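PDB 3HQX: Pyrimidine/purine nucleoside phosphorylase from Acinetobacter sp. ADP1, which probably catalyses the phosphorolysis of diverse purine and pyrimidine nucleosides to the free base and ribose 1-phosphate, and the reverse reactions. Local coordinates for residues Pro58-Ile64 against Asp104-Glu110; Gly24-His29 against Thr40-Pro46. One frame throughout, in Å; residues are numbered along the deposited sequence.

How the contacts relate
Contact 2 comes first along the chain: residues 24-29 and 40-46 form a hairpin that closes before contact 1, residues 58-64 against 104-110, opens. Their centres lie about 12 Å apart in one antiparallel six-stranded sheet of this cupin-family protein. Strand 103-109 runs between strands 38-44 and 59-63, so it joins the two contacts directly: Tyr105 and Cys107 make backbone bonds, probably hydrogen bonds, to Gly42 and Thr40, and the Tyr105 hydroxyl packs on Cys26. The C-terminal strand thereby ties the early hairpin to the middle of the chain. Both contacts also touch the second subunit, which makes this sheet part of the dimer interface as well as of the fold.

Contact 1 of 2, residues Pro58-Ile64 against Asp104-Glu110; sequences PERMEII and DYVCHLE
Arg60 and His108 stack on one face of an antiparallel strand pair, guanidinium flat over imidazole with centres 3.8 Å apart and planes 12° from parallel. The arginine reaches this place by starting extended and then folding over at chi3 (66°), which lays NH2 above the middle of the ring. Val106 CG1 lies against the opposite face, toward the rim, so the ring has a neighbour on each face, and a weak bond from His108 ND1 to Arg60 O, 3.4 Å, adds a hold at its edge. On this same side of the sheet, where the chain turns at Ile64, Ile64 CG1 rests on Val106 CG2.

The charges round the arginine are looser. Glu110 OE2 lies near the guanidinium plane, 3.9 Å from Arg60 NE, a long salt bridge; Arg60 NH1 has a firmer partner in the Ser86 hydroxyl.

Apolar contacts occupy the reverse face. Met61, a selenomethionine, is bent at both chi2 and chi3, which brings CE over the face of the Tyr105 ring, 4.0 Å from its centroid, as a CH-pi contact. Its SE meets the same ring obliquely, a Met-aromatic contact, and touches Cys107 CB at 3.8 Å.

The backbones are joined by paired bonds at Arg60 with His108 and at Glu62 with Val106; His108 N to Arg60 O is nearly straight, 2.8 Å long at 175°. Single bonds from Glu110 N to Pro58 O and from Ile64 N to Asp104 O extend the ladder. Such regular antiparallel pairing, with strand 86-89 continuing beyond 59-63, is the sheet architecture of the cupin barrel.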
loop_
_atom_site.group_PDB
_atom_site.type_symbol
_atom_site.label_atom_id
_atom_site.label_comp_id
_atom_site.label_asym_id
_atom_site.label_seq_id
_atom_site.Cartn_x
_atom_site.Cartn_y
_atom_site.Cartn_z
ATOM N N PRO A 58 3.182 -8.015 -21.244
ATOM C CA PRO A 58 3.999 -6.795 -21.141
ATOM C C PRO A 58 3.442 -5.823 -20.108
ATOM O O PRO A 58 2.238 -5.813 -19.880
ATOM C CB PRO A 58 3.846 -6.187 -22.507
ATOM C CG PRO A 58 3.583 -7.307 -23.386
ATOM C CD PRO A 58 2.752 -8.268 -22.627
ATOM N N GLU A 59 4.300 -4.935 -19.581
ATOM C CA GLU A 59 3.937 -4.048 -18.517
ATOM C C GLU A 59 4.555 -2.674 -18.772
ATOM O O GLU A 59 5.639 -2.597 -19.303
ATOM C CB GLU A 59 4.472 -4.592 -17.164
ATOM C CG GLU A 59 3.698 -5.744 -16.626
ATOM C CD GLU A 59 4.276 -6.285 -15.317
ATOM O OE1 GLU A 59 5.271 -5.716 -14.801
ATOM O OE2 GLU A 59 3.777 -7.318 -14.856
ATOM N N ARG A 60 3.866 -1.605 -18.380
ATOM C CA ARG A 60 4.522 -0.307 -18.228
ATOM C C ARG A 60 4.536 0.086 -16.751
ATOM O O ARG A 60 3.506 0.104 -16.114
ATOM C CB ARG A 60 3.852 0.795 -19.056
ATOM C CG ARG A 60 4.437 2.145 -18.861
ATOM C CD ARG A 60 3.850 3.187 -19.813
ATOM N NE ARG A 60 2.415 3.492 -19.608
ATOM C CZ ARG A 60 1.922 4.527 -18.921
ATOM N NH1 ARG A 60 2.703 5.350 -18.239
ATOM N NH2 ARG A 60 0.591 4.738 -18.885
HETATM N N MSE A 61 5.727 0.367 -16.237
HETATM C CA MSE A 61 5.910 0.836 -14.870
HETATM C C MSE A 61 6.048 2.350 -14.897
HETATM O O MSE A 61 6.932 2.895 -15.571
HETATM C CB MSE A 61 7.176 0.234 -14.283
HETATM C CG MSE A 61 7.020 -1.202 -13.859
HETATM SE SE MSE A 61 6.030 -1.417 -12.219
HETATM C CE MSE A 61 7.468 -0.735 -11.019
ATOM N N GLU A 62 5.121 3.031 -14.241
ATOM C CA GLU A 62 5.098 4.479 -14.180
ATOM C C GLU A 62 5.506 4.874 -12.775
ATOM O O GLU A 62 4.884 4.426 -11.808
ATOM C CB GLU A 62 3.668 4.984 -14.473
ATOM C CG GLU A 62 3.509 6.504 -14.315
ATOM C CD GLU A 62 2.100 7.001 -14.468
ATOM O OE1 GLU A 62 1.160 6.194 -14.688
ATOM O OE2 GLU A 62 1.929 8.243 -14.371
ATOM N N ILE A 63 6.500 5.757 -12.667
ATOM C CA ILE A 63 6.910 6.230 -11.362
ATOM C C ILE A 63 6.031 7.418 -11.005
ATOM O O ILE A 63 5.999 8.425 -11.708
ATOM C CB ILE A 63 8.404 6.608 -11.318
ATOM C CG1 ILE A 63 9.338 5.426 -11.742
ATOM C CG2 ILE A 63 8.800 7.060 -9.906
ATOM C CD1 ILE A 63 8.971 4.059 -11.123
ATOM N N ILE A 64 5.391 7.304 -9.865
ATOM C CA ILE A 64 4.511 8.324 -9.297
ATOM C C ILE A 64 5.297 9.271 -8.324
ATOM O O ILE A 64 5.037 10.482 -8.304
ATOM C CB ILE A 64 3.274 7.672 -8.565
ATOM C CG1 ILE A 64 2.368 6.894 -9.522
ATOM C CG2 ILE A 64 2.490 8.745 -7.766
ATOM C CD1 ILE A 64 1.921 7.624 -10.761
ATOM N N ASP A 104 6.791 5.186 -5.185
ATOM C CA ASP A 104 5.398 4.893 -5.543
ATOM C C ASP A 104 5.344 4.664 -7.025
ATOM O O ASP A 104 5.948 5.396 -7.799
ATOM C CB ASP A 104 4.481 6.088 -5.221
ATOM C CG ASP A 104 4.352 6.331 -3.712
ATOM O OD1 ASP A 104 3.377 5.831 -3.118
ATOM O OD2 ASP A 104 5.203 7.061 -3.145
ATOM N N TYR A 105 4.583 3.660 -7.427
ATOM C CA TYR A 105 4.447 3.328 -8.842
ATOM C C TYR A 105 3.027 2.879 -9.203
ATOM O O TYR A 105 2.215 2.488 -8.339
ATOM C CB TYR A 105 5.474 2.256 -9.260
ATOM C CG TYR A 105 5.172 0.909 -8.661
ATOM C CD1 TYR A 105 4.308 0.031 -9.295
ATOM C CD2 TYR A 105 5.718 0.524 -7.452
ATOM C CE1 TYR A 105 3.957 -1.179 -8.735
ATOM C CE2 TYR A 105 5.388 -0.710 -6.882
ATOM C CZ TYR A 105 4.507 -1.532 -7.520
ATOM O OH TYR A 105 4.228 -2.732 -6.908
ATOM N N VAL A 106 2.741 2.981 -10.512
ATOM C CA VAL A 106 1.576 2.295 -11.107
ATOM C C VAL A 106 2.125 1.337 -12.174
ATOM O O VAL A 106 2.943 1.721 -13.039
ATOM C CB VAL A 106 0.638 3.296 -11.741
ATOM C CG1 VAL A 106 -0.495 2.552 -12.471
ATOM C CG2 VAL A 106 -0.003 4.201 -10.656
ATOM N N CYS A 107 1.667 0.092 -12.107
ATOM C CA CYS A 107 1.953 -0.897 -13.107
ATOM C C CYS A 107 0.739 -1.003 -14.001
ATOM O O CYS A 107 -0.345 -1.392 -13.572
ATOM C CB CYS A 107 2.303 -2.226 -12.462
ATOM S SG CYS A 107 2.855 -3.455 -13.641
ATOM N N HIS A 108 0.979 -0.695 -15.283
ATOM C CA HIS A 108 -0.019 -0.748 -16.322
ATOM C C HIS A 108 0.131 -2.050 -17.086
ATOM O O HIS A 108 1.191 -2.348 -17.616
ATOM C CB HIS A 108 0.182 0.411 -17.295
ATOM C CG HIS A 108 0.009 1.759 -16.695
ATOM N ND1 HIS A 108 1.043 2.469 -16.117
ATOM C CD2 HIS A 108 -1.095 2.526 -16.566
ATOM C CE1 HIS A 108 0.563 3.620 -15.668
ATOM N NE2 HIS A 108 -0.714 3.686 -15.934
ATOM N N LEU A 109 -0.937 -2.836 -17.154
ATOM C CA LEU A 109 -0.940 -4.053 -17.984
ATOM C C LEU A 109 -1.008 -3.720 -19.484
ATOM O O LEU A 109 -1.836 -2.932 -19.929
ATOM C CB LEU A 109 -2.062 -4.995 -17.573
ATOM C CG LEU A 109 -1.855 -5.899 -16.350
ATOM C CD1 LEU A 109 -2.943 -6.983 -16.358
ATOM C CD2 LEU A 109 -0.499 -6.575 -16.314
ATOM N N GLU A 110 -0.150 -4.269 -20.323
ATOM C CA GLU A 110 -0.092 -3.858 -21.739
ATOM C C GLU A 110 -0.270 -4.987 -22.753
ATOM O O GLU A 110 -0.862 -6.012 -22.475
ATOM C CB GLU A 110 1.232 -3.169 -22.055
ATOM C CG GLU A 110 1.516 -1.895 -21.299
ATOM C CD GLU A 110 0.639 -0.741 -21.683
ATOM O OE1 GLU A 110 -0.044 -0.821 -22.708
ATOM O OE2 GLU A 110 0.659 0.261 -20.969
#

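Contact 2 of 2, residues Gly24-His29 against Thr40-Pro46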
loop_
_atom_site.group_PDB
_atom_site.type_symbol
_atom_site.label_atom_id
_atom_site.label_comp_id
_atom_site.label_asym_id
_atom_site.label_seq_id
_atom_site.Cartn_x
_atom_site.Cartn_y
_atom_site.Cartn_z
ATOM N N GLY A 24 8.324 -7.674 2.753
ATOM C CA GLY A 24 7.693 -6.399 3.023
ATOM C C GLY A 24 8.297 -5.204 2.302
ATOM O O GLY A 24 8.013 -4.040 2.640
ATOM N N LEU A 25 9.161 -5.451 1.325
ATOM C CA LEU A 25 9.702 -4.319 0.555
ATOM C C LEU A 25 8.867 -3.893 -0.645
ATOM O O LEU A 25 9.079 -2.786 -1.143
ATOM C CB LEU A 25 11.115 -4.609 0.050
ATOM C CG LEU A 25 12.134 -4.750 1.151
ATOM C CD1 LEU A 25 13.431 -5.229 0.532
ATOM C CD2 LEU A 25 12.312 -3.425 1.916
ATOM N N CYS A 26 7.936 -4.710 -1.089
ATOM C CA CYS A 26 6.972 -4.268 -2.125
ATOM C C CYS A 26 5.560 -4.561 -1.654
ATOM O O CYS A 26 5.251 -5.694 -1.300
ATOM C CB CYS A 26 7.235 -4.969 -3.441
ATOM S SG CYS A 26 6.152 -4.428 -4.775
ATOM N N ILE A 27 4.714 -3.522 -1.618
ATOM C CA ILE A 27 3.330 -3.608 -1.143
ATOM C C ILE A 27 2.406 -2.945 -2.197
ATOM O O ILE A 27 2.622 -1.816 -2.565
ATOM C CB ILE A 27 3.170 -2.867 0.176
ATOM C CG1 ILE A 27 4.191 -3.323 1.249
ATOM C CG2 ILE A 27 1.702 -2.987 0.693
ATOM C CD1 ILE A 27 5.565 -2.476 1.270
ATOM N N SER A 28 1.424 -3.687 -2.676
ATOM C CA SER A 28 0.571 -3.154 -3.736
ATOM C C SER A 28 -0.878 -3.575 -3.591
ATOM O O SER A 28 -1.181 -4.543 -2.879
ATOM C CB SER A 28 1.118 -3.500 -5.093
ATOM O OG SER A 28 1.036 -4.881 -5.384
ATOM N N HIS A 29 -1.739 -2.870 -4.287
ATOM C CA HIS A 29 -3.165 -3.237 -4.439
ATOM C C HIS A 29 -3.557 -3.187 -5.908
ATOM O O HIS A 29 -2.965 -2.446 -6.710
ATOM C CB HIS A 29 -4.052 -2.276 -3.698
ATOM C CG HIS A 29 -3.924 -2.369 -2.193
ATOM N ND1 HIS A 29 -2.921 -1.722 -1.519
ATOM C CD2 HIS A 29 -4.683 -2.981 -1.249
ATOM C CE1 HIS A 29 -3.057 -1.949 -0.214
ATOM N NE2 HIS A 29 -4.114 -2.716 -0.021
ATOM N N THR A 40 -1.885 -2.029 -11.075
ATOM C CA THR A 40 -1.394 -2.216 -9.689
ATOM C C THR A 40 -0.923 -0.857 -9.220
ATOM O O THR A 40 -0.216 -0.156 -9.963
ATOM C CB THR A 40 -0.200 -3.167 -9.723
ATOM O OG1 THR A 40 -0.687 -4.430 -10.243
ATOM C CG2 THR A 40 0.293 -3.429 -8.382
ATOM N N LEU A 41 -1.339 -0.465 -8.034
ATOM C CA LEU A 41 -0.860 0.724 -7.316
ATOM C C LEU A 41 0.047 0.271 -6.193
ATOM O O LEU A 41 -0.398 -0.427 -5.313
ATOM C CB LEU A 41 -2.056 1.536 -6.776
ATOM C CG LEU A 41 -1.730 2.795 -5.989
ATOM C CD1 LEU A 41 -0.846 3.848 -6.745
ATOM C CD2 LEU A 41 -3.041 3.450 -5.512
ATOM N N GLY A 42 1.313 0.613 -6.257
ATOM C CA GLY A 42 2.250 -0.009 -5.313
ATOM C C GLY A 42 3.322 0.914 -4.764
ATOM O O GLY A 42 3.470 2.048 -5.225
ATOM N N VAL A 43 4.023 0.371 -3.761
ATOM C CA VAL A 43 5.111 1.029 -3.082
ATOM C C VAL A 43 6.260 0.021 -3.016
ATOM O O VAL A 43 6.051 -1.169 -2.720
ATOM C CB VAL A 43 4.697 1.485 -1.673
ATOM C CG1 VAL A 43 5.934 1.974 -0.870
ATOM C CG2 VAL A 43 3.577 2.567 -1.766
ATOM N N ILE A 44 7.438 0.509 -3.315
ATOM C CA ILE A 44 8.690 -0.228 -3.046
ATOM C C ILE A 44 9.424 0.602 -2.008
ATOM O O ILE A 44 9.636 1.817 -2.185
ATOM C CB ILE A 44 9.565 -0.406 -4.286
ATOM C CG1 ILE A 44 8.855 -1.319 -5.280
ATOM C CG2 ILE A 44 10.935 -1.072 -3.880
ATOM C CD1 ILE A 44 9.552 -1.495 -6.584
ATOM N N LEU A 45 9.841 -0.065 -0.931
ATOM C CA LEU A 45 10.595 0.562 0.127
ATOM C C LEU A 45 12.094 0.413 -0.130
ATOM O O LEU A 45 12.480 -0.399 -0.925
ATOM C CB LEU A 45 10.214 -0.101 1.429
ATOM C CG LEU A 45 8.783 0.033 1.914
ATOM C CD1 LEU A 45 8.627 -0.751 3.200
ATOM C CD2 LEU A 45 8.466 1.484 2.139
ATOM N N PRO A 46 12.912 1.218 0.532
ATOM C CA PRO A 46 14.352 1.216 0.255
ATOM C C PRO A 46 14.955 -0.181 0.307
ATOM O O PRO A 46 14.673 -0.974 1.219
ATOM C CB PRO A 46 14.906 2.164 1.323
ATOM C CG PRO A 46 13.823 3.071 1.568
ATOM C CD PRO A 46 12.557 2.269 1.476
HETATM O O HOH W 1 -1.154 -0.055 -2.594
#
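Leu45 reaches across to Leu25 and Ile27 at the open end of a beta hairpin, strands 26-32 and 38-44, in the cupin fold of this protein. Its side chain can be followed outward atom by atom. Leu45 CB lies beside Leu25 O and 4.0 Å from Leu25 CD2. The first torsion (chi1 -64°) sets CG beside the backbone N, anti to the carbonyl carbon, and so carries the branch to Ile27 CD1. From there CD1 of Leu45 continues to the tip, where it touches Ile27 CD1, also at 4.0 Å, and packs against Gly24 O at 3.4 Å. One leucine thus spans the turn at Gly24 and the first residues of the strand, while Leu25 CD2 continues past it to Pro46 O.

Backbone bonds fix the register. Leu45 N donates to Leu25 O, and the hydrogen-bonded pairs Ile27 with Val43 and His29 with Leu41 follow. Between them sits the non-hydrogen-bonded pair Ser28 with Gly42, where the CA atoms approach to 3.9 Å. Next to it Ser28 CB and Thr40 CG2 are tightly packed at 3.4 Å. Leu25 and Cys26 together face Tyr21 in a classic beta bulge where this strand pairs with strand 12-21.

The two faces have different neighbours. Cys26 and Ile44 turn toward Phe53 and Leu51 of strand 51-54, in the other sheet. On the opposite face, His29 and Leu41 pack on Leu41 and His29 of the second subunit, a reciprocal contact. Here a water in the plane of the His29 ring bridges the strands: it lies 2.7 Å from His29 ND1 and donates to Leu41 O, 2.8 Å from the water oxygen.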